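Local coordinates for protein exoglucanase A (Cellulomonas fimi, PDB 7CBD) that hydrolyses beta-1,4-glucosidic linkages of cellulose with inversion of anomeric configuration, releasing cellobiose from non-reducing chain ends through this family 6 catalytic domain, at residues Asn8-Ala13 against Arg141-Ile146; Leu211-Ala216 against Val282-Pro287; Gly291-Thr296 against Ala360-Lys365. One frame throughout, in Å; residues are numbered along the deposited sequence.

Contact 1. Residues Asn8-Ala13 against Arg141-Ile146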
ATOM      1  N   ASN A   8      16.783  10.069   3.766  1.00  6.76           N
ATOM      2  CA  ASN A   8      15.337  10.137   3.589  1.00  6.37           C
ATOM      3  C   ASN A   8      15.061  10.969   2.346  1.00  6.88           C
ATOM      4  O   ASN A   8      15.140  12.208   2.396  1.00  7.08           O
ATOM      5  CB  ASN A   8      14.656  10.754   4.807  1.00  6.67           C
ATOM      6  CG  ASN A   8      13.154  10.871   4.622  1.00  6.38           C
ATOM      7  OD1 ASN A   8      12.607  10.401   3.623  1.00  6.51           O
ATOM      8  ND2 ASN A   8      12.482  11.507   5.568  1.00  8.01           N
ATOM      9  N   PRO A   9      14.726  10.330   1.217  1.00  6.43           N
ATOM     10  CA  PRO A   9      14.503  11.097  -0.016  1.00  6.11           C
ATOM     11  C   PRO A   9      13.306  12.029   0.065  1.00  6.28           C
ATOM     12  O   PRO A   9      13.229  12.982  -0.724  1.00  7.01           O
ATOM     13  CB  PRO A   9      14.311  10.005  -1.079  1.00  7.26           C
ATOM     14  CG  PRO A   9      13.725   8.855  -0.299  1.00  6.63           C
ATOM     15  CD  PRO A   9      14.433   8.898   1.036  1.00  6.89           C
ATOM     16  N   TYR A  10      12.391  11.808   1.016  1.00  5.67           N
ATOM     17  CA  TYR A  10      11.206  12.647   1.158  1.00  6.22           C
ATOM     18  C   TYR A  10      11.467  13.946   1.910  1.00  7.03           C
ATOM     19  O   TYR A  10      10.664  14.874   1.788  1.00  7.55           O
ATOM     20  CB  TYR A  10      10.091  11.877   1.867  1.00  6.68           C
ATOM     21  CG  TYR A  10       9.594  10.662   1.113  1.00  6.44           C
ATOM     22  CD1 TYR A  10       8.528  10.757   0.229  1.00  6.36           C
ATOM     23  CD2 TYR A  10      10.179   9.415   1.301  1.00  6.69           C
ATOM     24  CE1 TYR A  10       8.063   9.642  -0.461  1.00  6.43           C
ATOM     25  CE2 TYR A  10       9.726   8.293   0.621  1.00  6.46           C
ATOM     26  CZ  TYR A  10       8.665   8.413  -0.252  1.00  6.29           C
ATOM     27  OH  TYR A  10       8.229   7.293  -0.918  1.00  6.36           O
ATOM     28  N   ALA A  11      12.548  14.038   2.684  1.00  7.30           N
ATOM     29  CA  ALA A  11      12.752  15.213   3.527  1.00  8.53           C
ATOM     30  C   ALA A  11      12.964  16.452   2.663  1.00  8.84           C
ATOM     31  O   ALA A  11      13.862  16.480   1.817  1.00  8.92           O
ATOM     32  CB  ALA A  11      13.937  14.992   4.466  1.00  9.70           C
ATOM     33  N   GLY A  12      12.139  17.478   2.878  1.00  8.78           N
ATOM     34  CA  GLY A  12      12.237  18.695   2.100  1.00  9.46           C
ATOM     35  C   GLY A  12      11.845  18.555   0.648  1.00  9.26           C
ATOM     36  O   GLY A  12      12.114  19.463  -0.143  1.00 11.15           O
ATOM     37  N   ALA A  13      11.199  17.455   0.272  1.00  8.93           N
ATOM     38  CA  ALA A  13      10.899  17.160  -1.118  1.00  8.70           C
ATOM     39  C   ALA A  13       9.398  17.239  -1.375  1.00  8.96           C
ATOM     40  O   ALA A  13       8.577  17.157  -0.460  1.00 10.92           O
ATOM     41  CB  ALA A  13      11.405  15.759  -1.482  1.00  9.58           C
ATOM     42  N   ARG A 141      14.304  11.831  -7.679  1.00  6.98           N
ATOM     43  CA  ARG A 141      14.510  10.668  -6.833  1.00  6.11           C
ATOM     44  C   ARG A 141      13.355   9.710  -7.068  1.00  6.38           C
ATOM     45  O   ARG A 141      12.221  10.141  -7.283  1.00  7.00           O
ATOM     46  CB  ARG A 141      14.546  11.078  -5.356  1.00  7.08           C
ATOM     47  CG  ARG A 141      15.654  12.062  -5.028  1.00  7.39           C
ATOM     48  CD  ARG A 141      15.522  12.610  -3.619  1.00  8.16           C
ATOM     49  NE  ARG A 141      16.648  13.482  -3.306  1.00  8.38           N
ATOM     50  CZ  ARG A 141      16.760  14.223  -2.211  1.00  8.10           C
ATOM     51  NH1 ARG A 141      15.797  14.237  -1.297  1.00  9.22           N
ATOM     52  NH2 ARG A 141      17.844  14.961  -2.037  1.00  8.68           N
ATOM     53  N   ILE A 142      13.642   8.414  -7.042  1.00  5.84           N
ATOM     54  CA  ILE A 142      12.621   7.389  -7.221  1.00  5.99           C
ATOM     55  C   ILE A 142      12.555   6.574  -5.938  1.00  5.85           C
ATOM     56  O   ILE A 142      13.565   6.005  -5.506  1.00  6.78           O
ATOM     57  CB  ILE A 142      12.907   6.497  -8.443  1.00  6.67           C
ATOM     58  CG1 ILE A 142      12.994   7.352  -9.725  1.00  7.51           C
ATOM     59  CG2 ILE A 142      11.842   5.411  -8.549  1.00  7.59           C
ATOM     60  CD1 ILE A 142      14.405   7.691 -10.159  1.00  9.37           C
ATOM     61  N   ALA A 143      11.384   6.546  -5.310  1.00  5.05           N
ATOM     62  CA  ALA A 143      11.141   5.666  -4.176  1.00  5.61           C
ATOM     63  C   ALA A 143      10.440   4.438  -4.730  1.00  5.92           C
ATOM     64  O   ALA A 143       9.283   4.516  -5.150  1.00  6.01           O
ATOM     65  CB  ALA A 143      10.289   6.348  -3.111  1.00  5.28           C
ATOM     66  N   ALA A 144      11.154   3.326  -4.776  1.00  5.71           N
ATOM     67  CA  ALA A 144      10.641   2.087  -5.341  1.00  5.31           C
ATOM     68  C   ALA A 144      10.082   1.242  -4.202  1.00  4.93           C
ATOM     69  O   ALA A 144      10.836   0.793  -3.327  1.00  5.64           O
ATOM     70  CB  ALA A 144      11.766   1.353  -6.064  1.00  5.69           C
ATOM     71  N   THR A 145       8.759   1.059  -4.191  1.00  4.97           N
ATOM     72  CA  THR A 145       8.149   0.102  -3.277  1.00  5.08           C
ATOM     73  C   THR A 145       8.355  -1.293  -3.860  1.00  4.39           C
ATOM     74  O   THR A 145       7.896  -1.577  -4.971  1.00  5.34           O
ATOM     75  CB  THR A 145       6.661   0.408  -3.101  1.00  5.18           C
ATOM     76  OG1 THR A 145       6.500   1.586  -2.302  1.00  6.08           O
ATOM     77  CG2 THR A 145       5.951  -0.753  -2.402  1.00  6.38           C
ATOM     78  N   ILE A 146       9.056  -2.155  -3.125  1.00  4.93           N
ATOM     79  CA  ILE A 146       9.546  -3.426  -3.660  1.00  5.40           C
ATOM     80  C   ILE A 146       8.574  -4.543  -3.284  1.00  5.26           C
ATOM     81  O   ILE A 146       8.562  -5.027  -2.145  1.00  5.44           O
ATOM     82  CB  ILE A 146      10.965  -3.748  -3.179  1.00  5.94           C
ATOM     83  CG1 ILE A 146      11.936  -2.591  -3.432  1.00  6.93           C
ATOM     84  CG2 ILE A 146      11.463  -5.025  -3.854  1.00  6.97           C
ATOM     85  CD1 ILE A 146      12.089  -2.210  -4.880  1.00  7.71           C
TER
HETATM   86  O   HOH W   1      15.837  14.675   1.365  1.00 11.22           O

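Contact 2. Residues Leu211-Ala216 against Val282-Pro287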
ATOM      1  N   LEU A 211      13.888 -12.997   7.972  0.54  7.41           N
ATOM      2  CA  LEU A 211      13.915 -13.263   6.537  0.54  7.01           C
ATOM      3  C   LEU A 211      14.326 -12.025   5.746  0.54  6.39           C
ATOM      4  O   LEU A 211      15.064 -12.131   4.760  0.54  7.37           O
ATOM      5  CB  LEU A 211      12.560 -13.791   6.068  0.54  9.00           C
ATOM      6  CG  LEU A 211      12.517 -14.288   4.622  0.54 11.60           C
ATOM      7  CD1 LEU A 211      11.629 -15.527   4.532  0.54 12.46           C
ATOM      8  CD2 LEU A 211      12.031 -13.212   3.681  0.54 12.95           C
ATOM      9  N   PHE A 212      13.854 -10.842   6.150  1.00  6.18           N
ATOM     10  CA  PHE A 212      14.297  -9.623   5.479  1.00  5.77           C
ATOM     11  C   PHE A 212      15.805  -9.441   5.595  1.00  6.02           C
ATOM     12  O   PHE A 212      16.464  -9.025   4.632  1.00  7.13           O
ATOM     13  CB  PHE A 212      13.560  -8.411   6.052  1.00  5.79           C
ATOM     14  CG  PHE A 212      12.113  -8.331   5.636  1.00  5.93           C
ATOM     15  CD1 PHE A 212      11.755  -8.420   4.298  1.00  7.16           C
ATOM     16  CD2 PHE A 212      11.111  -8.181   6.581  1.00  6.86           C
ATOM     17  CE1 PHE A 212      10.426  -8.352   3.910  1.00  7.07           C
ATOM     18  CE2 PHE A 212       9.774  -8.114   6.200  1.00  7.47           C
ATOM     19  CZ  PHE A 212       9.434  -8.193   4.858  1.00  7.12           C
ATOM     20  N   ALA A 213      16.372  -9.754   6.763  1.00  6.58           N
ATOM     21  CA  ALA A 213      17.820  -9.654   6.918  1.00  6.47           C
ATOM     22  C   ALA A 213      18.546 -10.652   6.023  1.00  6.38           C
ATOM     23  O   ALA A 213      19.587 -10.324   5.444  1.00  7.72           O
ATOM     24  CB  ALA A 213      18.218  -9.833   8.381  1.00  7.17           C
ATOM     25  N   GLU A 214      18.021 -11.878   5.903  1.00  7.29           N
ATOM     26  CA  GLU A 214      18.628 -12.847   4.993  1.00  7.43           C
ATOM     27  C   GLU A 214      18.628 -12.321   3.567  1.00  7.59           C
ATOM     28  O   GLU A 214      19.623 -12.452   2.842  1.00  8.06           O
ATOM     29  CB  GLU A 214      17.868 -14.168   5.044  1.00  8.61           C
ATOM     30  CG  GLU A 214      17.996 -14.895   6.354  1.00 10.09           C
ATOM     31  CD  GLU A 214      17.156 -16.158   6.403  1.00 11.71           C
ATOM     32  OE1 GLU A 214      16.586 -16.541   5.357  1.00 13.21           O
ATOM     33  OE2 GLU A 214      17.066 -16.763   7.490  1.00 12.90           O
ATOM     34  N   VAL A 215      17.508 -11.742   3.139  1.00  8.01           N
ATOM     35  CA  VAL A 215      17.437 -11.186   1.794  1.00  7.35           C
ATOM     36  C   VAL A 215      18.462 -10.068   1.626  1.00  7.32           C
ATOM     37  O   VAL A 215      19.211 -10.033   0.643  1.00  7.99           O
ATOM     38  CB  VAL A 215      16.004 -10.731   1.473  1.00  7.60           C
ATOM     39  CG1 VAL A 215      15.969  -9.938   0.167  1.00  8.78           C
ATOM     40  CG2 VAL A 215      15.086 -11.950   1.413  1.00  9.57           C
ATOM     41  N   ALA A 216      18.544  -9.164   2.605  1.00  7.60           N
ATOM     42  CA  ALA A 216      19.555  -8.109   2.549  1.00  7.38           C
ATOM     43  C   ALA A 216      20.959  -8.687   2.376  1.00  7.37           C
ATOM     44  O   ALA A 216      21.727  -8.251   1.508  1.00  7.36           O
ATOM     45  CB  ALA A 216      19.477  -7.252   3.813  1.00  8.11           C
ATOM     46  N   VAL A 282      16.107  -3.735  13.153  1.00  6.72           N
ATOM     47  CA  VAL A 282      17.420  -3.327  13.645  1.00  7.58           C
ATOM     48  C   VAL A 282      18.078  -4.471  14.403  1.00  8.16           C
ATOM     49  O   VAL A 282      19.255  -4.783  14.194  1.00  8.63           O
ATOM     50  CB  VAL A 282      17.314  -2.053  14.501  1.00  8.99           C
ATOM     51  CG1 VAL A 282      18.644  -1.763  15.194  1.00 10.48           C
ATOM     52  CG2 VAL A 282      16.884  -0.882  13.641  1.00  9.43           C
ATOM     53  N   ALA A 283      17.321  -5.131  15.279  1.00  7.92           N
ATOM     54  CA  ALA A 283      17.875  -6.255  16.024  1.00  9.06           C
ATOM     55  C   ALA A 283      18.336  -7.373  15.096  1.00  9.26           C
ATOM     56  O   ALA A 283      19.307  -8.079  15.404  1.00 10.57           O
ATOM     57  CB  ALA A 283      16.843  -6.765  17.027  1.00 10.16           C
ATOM     58  N   ALA A 284      17.682  -7.528  13.945  1.00  7.46           N
ATOM     59  CA  ALA A 284      18.027  -8.568  12.983  1.00  7.53           C
ATOM     60  C   ALA A 284      19.225  -8.210  12.114  1.00  6.98           C
ATOM     61  O   ALA A 284      19.678  -9.061  11.342  1.00  8.11           O
ATOM     62  CB  ALA A 284      16.820  -8.891  12.098  1.00  7.93           C
ATOM     63  N   GLY A 285      19.728  -6.975  12.194  1.00  8.22           N
ATOM     64  CA  GLY A 285      20.944  -6.613  11.493  1.00  8.37           C
ATOM     65  C   GLY A 285      20.876  -5.323  10.702  1.00  7.77           C
ATOM     66  O   GLY A 285      21.912  -4.832  10.252  1.00  8.15           O
ATOM     67  N   PHE A 286      19.683  -4.761  10.514  1.00  7.37           N
ATOM     68  CA  PHE A 286      19.564  -3.526   9.755  1.00  6.93           C
ATOM     69  C   PHE A 286      20.095  -2.351  10.569  1.00  7.21           C
ATOM     70  O   PHE A 286      19.993  -2.342  11.797  1.00  7.66           O
ATOM     71  CB  PHE A 286      18.102  -3.282   9.377  1.00  7.01           C
ATOM     72  CG  PHE A 286      17.631  -4.164   8.261  1.00  6.47           C
ATOM     73  CD1 PHE A 286      17.810  -3.780   6.938  1.00  7.05           C
ATOM     74  CD2 PHE A 286      17.068  -5.409   8.527  1.00  6.59           C
ATOM     75  CE1 PHE A 286      17.413  -4.605   5.900  1.00  7.98           C
ATOM     76  CE2 PHE A 286      16.670  -6.238   7.491  1.00  7.14           C
ATOM     77  CZ  PHE A 286      16.841  -5.830   6.174  1.00  7.53           C
ATOM     78  N   PRO A 287      20.665  -1.344   9.909  1.00  6.93           N
ATOM     79  CA  PRO A 287      21.119  -0.158  10.640  1.00  7.19           C
ATOM     80  C   PRO A 287      19.927   0.629  11.162  1.00  7.33           C
ATOM     81  O   PRO A 287      18.844   0.634  10.571  1.00  8.43           O
ATOM     82  CB  PRO A 287      21.889   0.639   9.583  1.00  7.73           C
ATOM     83  CG  PRO A 287      21.242   0.248   8.278  1.00  8.02           C
ATOM     84  CD  PRO A 287      20.858  -1.210   8.453  1.00  7.42           C
TER

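Contact 3. Residues Gly291-Thr296 against Ala360-Lys365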
ATOM      1  N   GLY A 291      14.296   3.841   7.548  1.00  6.12           N
ATOM      2  CA  GLY A 291      13.081   4.606   7.751  1.00  6.56           C
ATOM      3  C   GLY A 291      11.858   3.844   7.290  1.00  6.12           C
ATOM      4  O   GLY A 291      11.959   2.887   6.514  1.00  7.22           O
ATOM      5  N   MET A 292      10.691   4.273   7.755  1.00  5.74           N
ATOM      6  CA  MET A 292       9.441   3.570   7.520  1.00  6.12           C
ATOM      7  C   MET A 292       8.471   4.478   6.780  1.00  5.23           C
ATOM      8  O   MET A 292       8.466   5.696   6.972  1.00  5.67           O
ATOM      9  CB  MET A 292       8.793   3.129   8.848  1.00  6.59           C
ATOM     10  CG  MET A 292       9.772   2.464   9.821  1.00  8.14           C
ATOM     11  SD  MET A 292      10.561   0.949   9.237  1.00  8.24           S
ATOM     12  CE  MET A 292       9.207  -0.181   9.494  1.00 11.12           C
ATOM     13  N   LEU A 293       7.644   3.866   5.938  1.00  5.22           N
ATOM     14  CA  LEU A 293       6.534   4.537   5.281  1.00  5.18           C
ATOM     15  C   LEU A 293       5.246   3.810   5.634  1.00  4.48           C
ATOM     16  O   LEU A 293       5.255   2.595   5.836  1.00  5.77           O
ATOM     17  CB  LEU A 293       6.668   4.491   3.754  1.00  6.40           C
ATOM     18  CG  LEU A 293       7.932   5.066   3.128  1.00  5.65           C
ATOM     19  CD1 LEU A 293       7.941   4.772   1.641  1.00  6.86           C
ATOM     20  CD2 LEU A 293       8.020   6.570   3.370  1.00  7.60           C
ATOM     21  N   VAL A 294       4.135   4.547   5.704  1.00  4.61           N
ATOM     22  CA  VAL A 294       2.804   3.949   5.756  1.00  5.09           C
ATOM     23  C   VAL A 294       2.017   4.441   4.550  1.00  4.51           C
ATOM     24  O   VAL A 294       1.980   5.647   4.286  1.00  5.34           O
ATOM     25  CB  VAL A 294       2.048   4.274   7.060  1.00  6.62           C
ATOM     26  CG1 VAL A 294       0.675   3.607   7.043  1.00  6.65           C
ATOM     27  CG2 VAL A 294       2.824   3.813   8.267  1.00  6.65           C
ATOM     28  N   ASP A 295       1.398   3.506   3.823  1.00  4.84           N
ATOM     29  CA  ASP A 295       0.431   3.828   2.781  1.00  4.67           C
ATOM     30  C   ASP A 295      -0.868   4.225   3.466  1.00  4.91           C
ATOM     31  O   ASP A 295      -1.575   3.369   4.010  1.00  5.49           O
ATOM     32  CB  ASP A 295       0.208   2.603   1.898  1.00  4.04           C
ATOM     33  CG  ASP A 295      -0.728   2.876   0.729  1.00  4.73           C
ATOM     34  OD1 ASP A 295      -1.248   4.006   0.619  1.00  5.03           O
ATOM     35  OD2 ASP A 295      -0.935   1.963  -0.097  1.00  5.61           O
ATOM     36  N   THR A 296      -1.175   5.525   3.450  1.00  5.44           N
ATOM     37  CA  THR A 296      -2.361   6.079   4.099  1.00  4.60           C
ATOM     38  C   THR A 296      -3.506   6.320   3.115  1.00  5.26           C
ATOM     39  O   THR A 296      -4.468   7.029   3.439  1.00  6.04           O
ATOM     40  CB  THR A 296      -1.998   7.373   4.833  1.00  6.00           C
ATOM     41  OG1 THR A 296      -1.378   8.278   3.913  1.00  6.21           O
ATOM     42  CG2 THR A 296      -1.035   7.092   5.976  1.00  6.91           C
ATOM     43  N   ALA A 360       7.819   9.372   5.741  1.00  6.06           N
ATOM     44  CA  ALA A 360       6.696  10.021   5.075  1.00  6.44           C
ATOM     45  C   ALA A 360       5.453   9.157   5.223  1.00  6.36           C
ATOM     46  O   ALA A 360       5.537   7.944   5.450  1.00  6.22           O
ATOM     47  CB  ALA A 360       6.971  10.226   3.584  1.00  6.93           C
ATOM     48  N   PHE A 361       4.294   9.805   5.093  1.00  6.49           N
ATOM     49  CA  PHE A 361       3.070   9.130   4.678  1.00  6.18           C
ATOM     50  C   PHE A 361       2.965   9.274   3.166  1.00  6.27           C
ATOM     51  O   PHE A 361       3.273  10.336   2.607  1.00  6.53           O
ATOM     52  CB  PHE A 361       1.831   9.746   5.339  1.00  6.16           C
ATOM     53  CG  PHE A 361       1.797   9.588   6.831  1.00  7.76           C
ATOM     54  CD1 PHE A 361       2.253   8.423   7.427  1.00  7.45           C
ATOM     55  CD2 PHE A 361       1.297  10.601   7.639  1.00  9.48           C
ATOM     56  CE1 PHE A 361       2.225   8.273   8.800  1.00  8.87           C
ATOM     57  CE2 PHE A 361       1.262  10.454   9.020  1.00  9.77           C
ATOM     58  CZ  PHE A 361       1.735   9.292   9.599  1.00  9.49           C
ATOM     59  N   VAL A 362       2.537   8.195   2.508  1.00  5.56           N
ATOM     60  CA  VAL A 362       2.464   8.119   1.056  1.00  5.46           C
ATOM     61  C   VAL A 362       1.138   7.475   0.686  1.00  5.03           C
ATOM     62  O   VAL A 362       0.534   6.750   1.480  1.00  6.05           O
ATOM     63  CB  VAL A 362       3.637   7.299   0.467  1.00  5.72           C
ATOM     64  CG1 VAL A 362       4.928   8.090   0.525  1.00  7.28           C
ATOM     65  CG2 VAL A 362       3.792   5.994   1.241  1.00  6.64           C
ATOM     66  N   TRP A 363       0.685   7.742  -0.538  1.00  5.04           N
ATOM     67  CA  TRP A 363      -0.437   7.014  -1.140  1.00  5.18           C
ATOM     68  C   TRP A 363       0.169   6.087  -2.183  1.00  5.23           C
ATOM     69  O   TRP A 363       0.428   6.498  -3.321  1.00  6.13           O
ATOM     70  CB  TRP A 363      -1.461   7.955  -1.759  1.00  6.22           C
ATOM     71  CG  TRP A 363      -2.313   8.652  -0.757  1.00  5.80           C
ATOM     72  CD1 TRP A 363      -2.226   8.577   0.609  1.00  5.83           C
ATOM     73  CD2 TRP A 363      -3.397   9.539  -1.044  1.00  6.00           C
ATOM     74  NE1 TRP A 363      -3.205   9.364   1.186  1.00  6.12           N
ATOM     75  CE2 TRP A 363      -3.926   9.973   0.190  1.00  5.72           C
ATOM     76  CE3 TRP A 363      -3.966  10.013  -2.229  1.00  6.24           C
ATOM     77  CZ2 TRP A 363      -5.003  10.859   0.270  1.00  6.89           C
ATOM     78  CZ3 TRP A 363      -5.031  10.894  -2.150  1.00  6.86           C
ATOM     79  CH2 TRP A 363      -5.539  11.309  -0.906  1.00  7.13           C
ATOM     80  N   ILE A 364       0.420   4.840  -1.787  1.00  5.56           N
ATOM     81  CA  ILE A 364       0.964   3.876  -2.734  1.00  5.72           C
ATOM     82  C   ILE A 364      -0.148   3.329  -3.621  1.00  5.12           C
ATOM     83  O   ILE A 364      -0.135   3.506  -4.842  1.00  6.12           O
ATOM     84  CB  ILE A 364       1.773   2.772  -2.025  1.00  5.71           C
ATOM     85  CG1 ILE A 364       2.910   3.368  -1.183  1.00  5.72           C
ATOM     86  CG2 ILE A 364       2.337   1.812  -3.050  1.00  5.60           C
ATOM     87  CD1 ILE A 364       3.897   4.241  -1.958  1.00  6.51           C
ATOM     88  N   LYS A 365      -1.153   2.701  -3.025  1.00  5.80           N
ATOM     89  CA  LYS A 365      -2.357   2.374  -3.784  1.00  5.88           C
ATOM     90  C   LYS A 365      -3.076   3.672  -4.147  1.00  5.42           C
ATOM     91  O   LYS A 365      -3.260   4.530  -3.279  1.00  7.09           O
ATOM     92  CB  LYS A 365      -3.278   1.516  -2.928  1.00  7.35           C
ATOM     93  CG  LYS A 365      -4.573   1.130  -3.615  1.00  8.64           C
ATOM     94  CD  LYS A 365      -4.338   0.094  -4.703  1.00  9.82           C
ATOM     95  CE  LYS A 365      -5.659  -0.333  -5.336  1.00 12.08           C
ATOM     96  NZ  LYS A 365      -5.508  -1.486  -6.269  1.00 13.34           N
TER

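Contact 1. Residues Asn8-Ala13 against Arg141-Ile146
P9 and Y10, on a tight loop near the N-terminus, plug the bottom of the barrel, meeting R141 and A143 at the start of the parallel strand 141-146; one arginine hydrogen bond and a small apolar contact join the two parts. R141 reaches over the loop with its chain extended from CG to NE. Its CD lies against the proline ring, 3.8 Å from P9 CB, and its NH1 donates to P9 O at 2.9 Å. The carbonyl oxygen lies at the edge of the guanidinium and in its plane, although the bond is somewhat bent (149° at the hydrogen) and NH1 is tilted from the carbonyl plane. A bound water extends this grip: it accepts from R141 NH1 at 2.7 Å and donates to both N8 O and A11 O. One guanidinium nitrogen therefore reaches three loop carbonyls, one directly and two through the water. Y10 enters from the loop's other side. With CG anti to its carbonyl carbon (chi1 -63°), the ring runs into the barrel until Y10 OH presses on A143 CB at 3.2 Å, a tight fit; the hydroxyl's hydrogen bond is to N90 OD1 on the adjoining strand 87-93. Two consecutive turns shape the loop, type I from N8 to A11 and type II from Y10 to A13. N8 OD1 steadies the first by accepting from Y10 N at 3.0 Å from above its carbonyl plane, an Asx turn, while N8 ND2 is tied to D359 O. P9 also rests on Y188 and Y190 of strand 187-192. A chain segment plugging the N-terminal end of the strands, opposite the catalytic end, suits a beta/alpha barrel such as the distorted one of glycosyl hydrolase family 6.

Contact 2. Residues Leu211-Ala216 against Val282-Pro287
The ring of F286 drives edge-on into helix 202-218, its far end entering between F212, A213 and A216. CG stands anti to the F286 carbonyl carbon (chi1 -75°), which brings the phenyl group up to the helix. F286 CZ comes within 3.6 Å of F212 O, with that oxygen near the ring plane, and CE2 lies the same distance from A213 N at the edge. A216 CB approaches obliquely, 3.8 Å from CZ. Of the F212 side chain, CB makes the contact, while its own ring packs among L151, I193 and L281. Beside this wedge, A213 CB faces A284, 4.1 Å from A284 CB and 3.4 Å from A284 O. A Schellman motif ends helix 270-283 here: G285, at phi 132°, turns the chain so that F286 follows at once. F223 and F229 meet the F286 ring edge-to-face. No hydrogen bond crosses between 211-216 and 282-287, so the contact rests on close packing: the small alanines of helix 202-218 leave room for a phenyl edge from the loop that follows helix 270-283.

Contact 3. Residues Gly291-Thr296 against Ala360-Lys365
The carboxylate of D295 grips the chain just past strand 358-362, binding two successive backbone amides. CG lies anti to the D295 backbone N (chi1 -177°), which extends the group across to I364 and K365. K365 N donates to D295 OD2 at 3.0 Å in an almost perfectly straight bond (179°), on the syn side but out of the carboxylate plane, while I364 N gives OD1 a weak, bent one. Both oxygens have further partners, OD1 in S297 OG and OD2 in A234 N. I364 CB packs against OD2 at 3.4 Å. With an alanine here, the amides of I364, K365 and A234 and the S297 hydroxyl would probably lose this acceptor, and the chain past the strand its tie to strand 291-295. Behind this grip, the parallel strands pair firmly only around D295 and V362: V362 N donates to V294 O at 3.2 Å, and T296 N to V362 O at 2.9 Å. Farther back pairing is loose, and L293 CD2 covers A360 O at 3.5 Å, an oxygen buried without a polar partner. On the face opposite L293, the F361 ring meets V294 CB; the T296 side chain runs at about a right angle to F361, CG2 3.8 Å from CD1. T296 OG1 meets the indole edge of W363, 3.4 Å from CD1; this hydroxyl and the indole NE1 both bond to R344 O. K365 NZ bonds to S370 O and forms a long, weak ion pair with D371, the predicted nucleophile. Neighbouring parallel strands whose C-terminal ends lead into catalytic loops are a feature of beta/alpha barrels, including family 6's distorted one; D295 ties the end of strand 291-295 to the chain leaving strand 358-362, beside the predicted active site.

In the fold
The three contacts follow in series along the chain, each closing before the next opens. Contacts 1 and 3 share the central, largely parallel sheet, their centres about 10 Å apart, and touch inside the barrel: Y10 of the N-terminal loop packs on L293, A360 and V362 of contact 3, and T145 adds a second touch, on I364. Contact 2 lies at the periphery, its centre about 21 Å from either of the others, where helices 202-218 and 270-283 meet outside the sheet. Helix 270-283 is followed, after a short loop, by strand 291-295 of contact 3. The three sample the N-terminal end of the barrel, its outer helical layer and the C-terminal strand ends near the predicted active site.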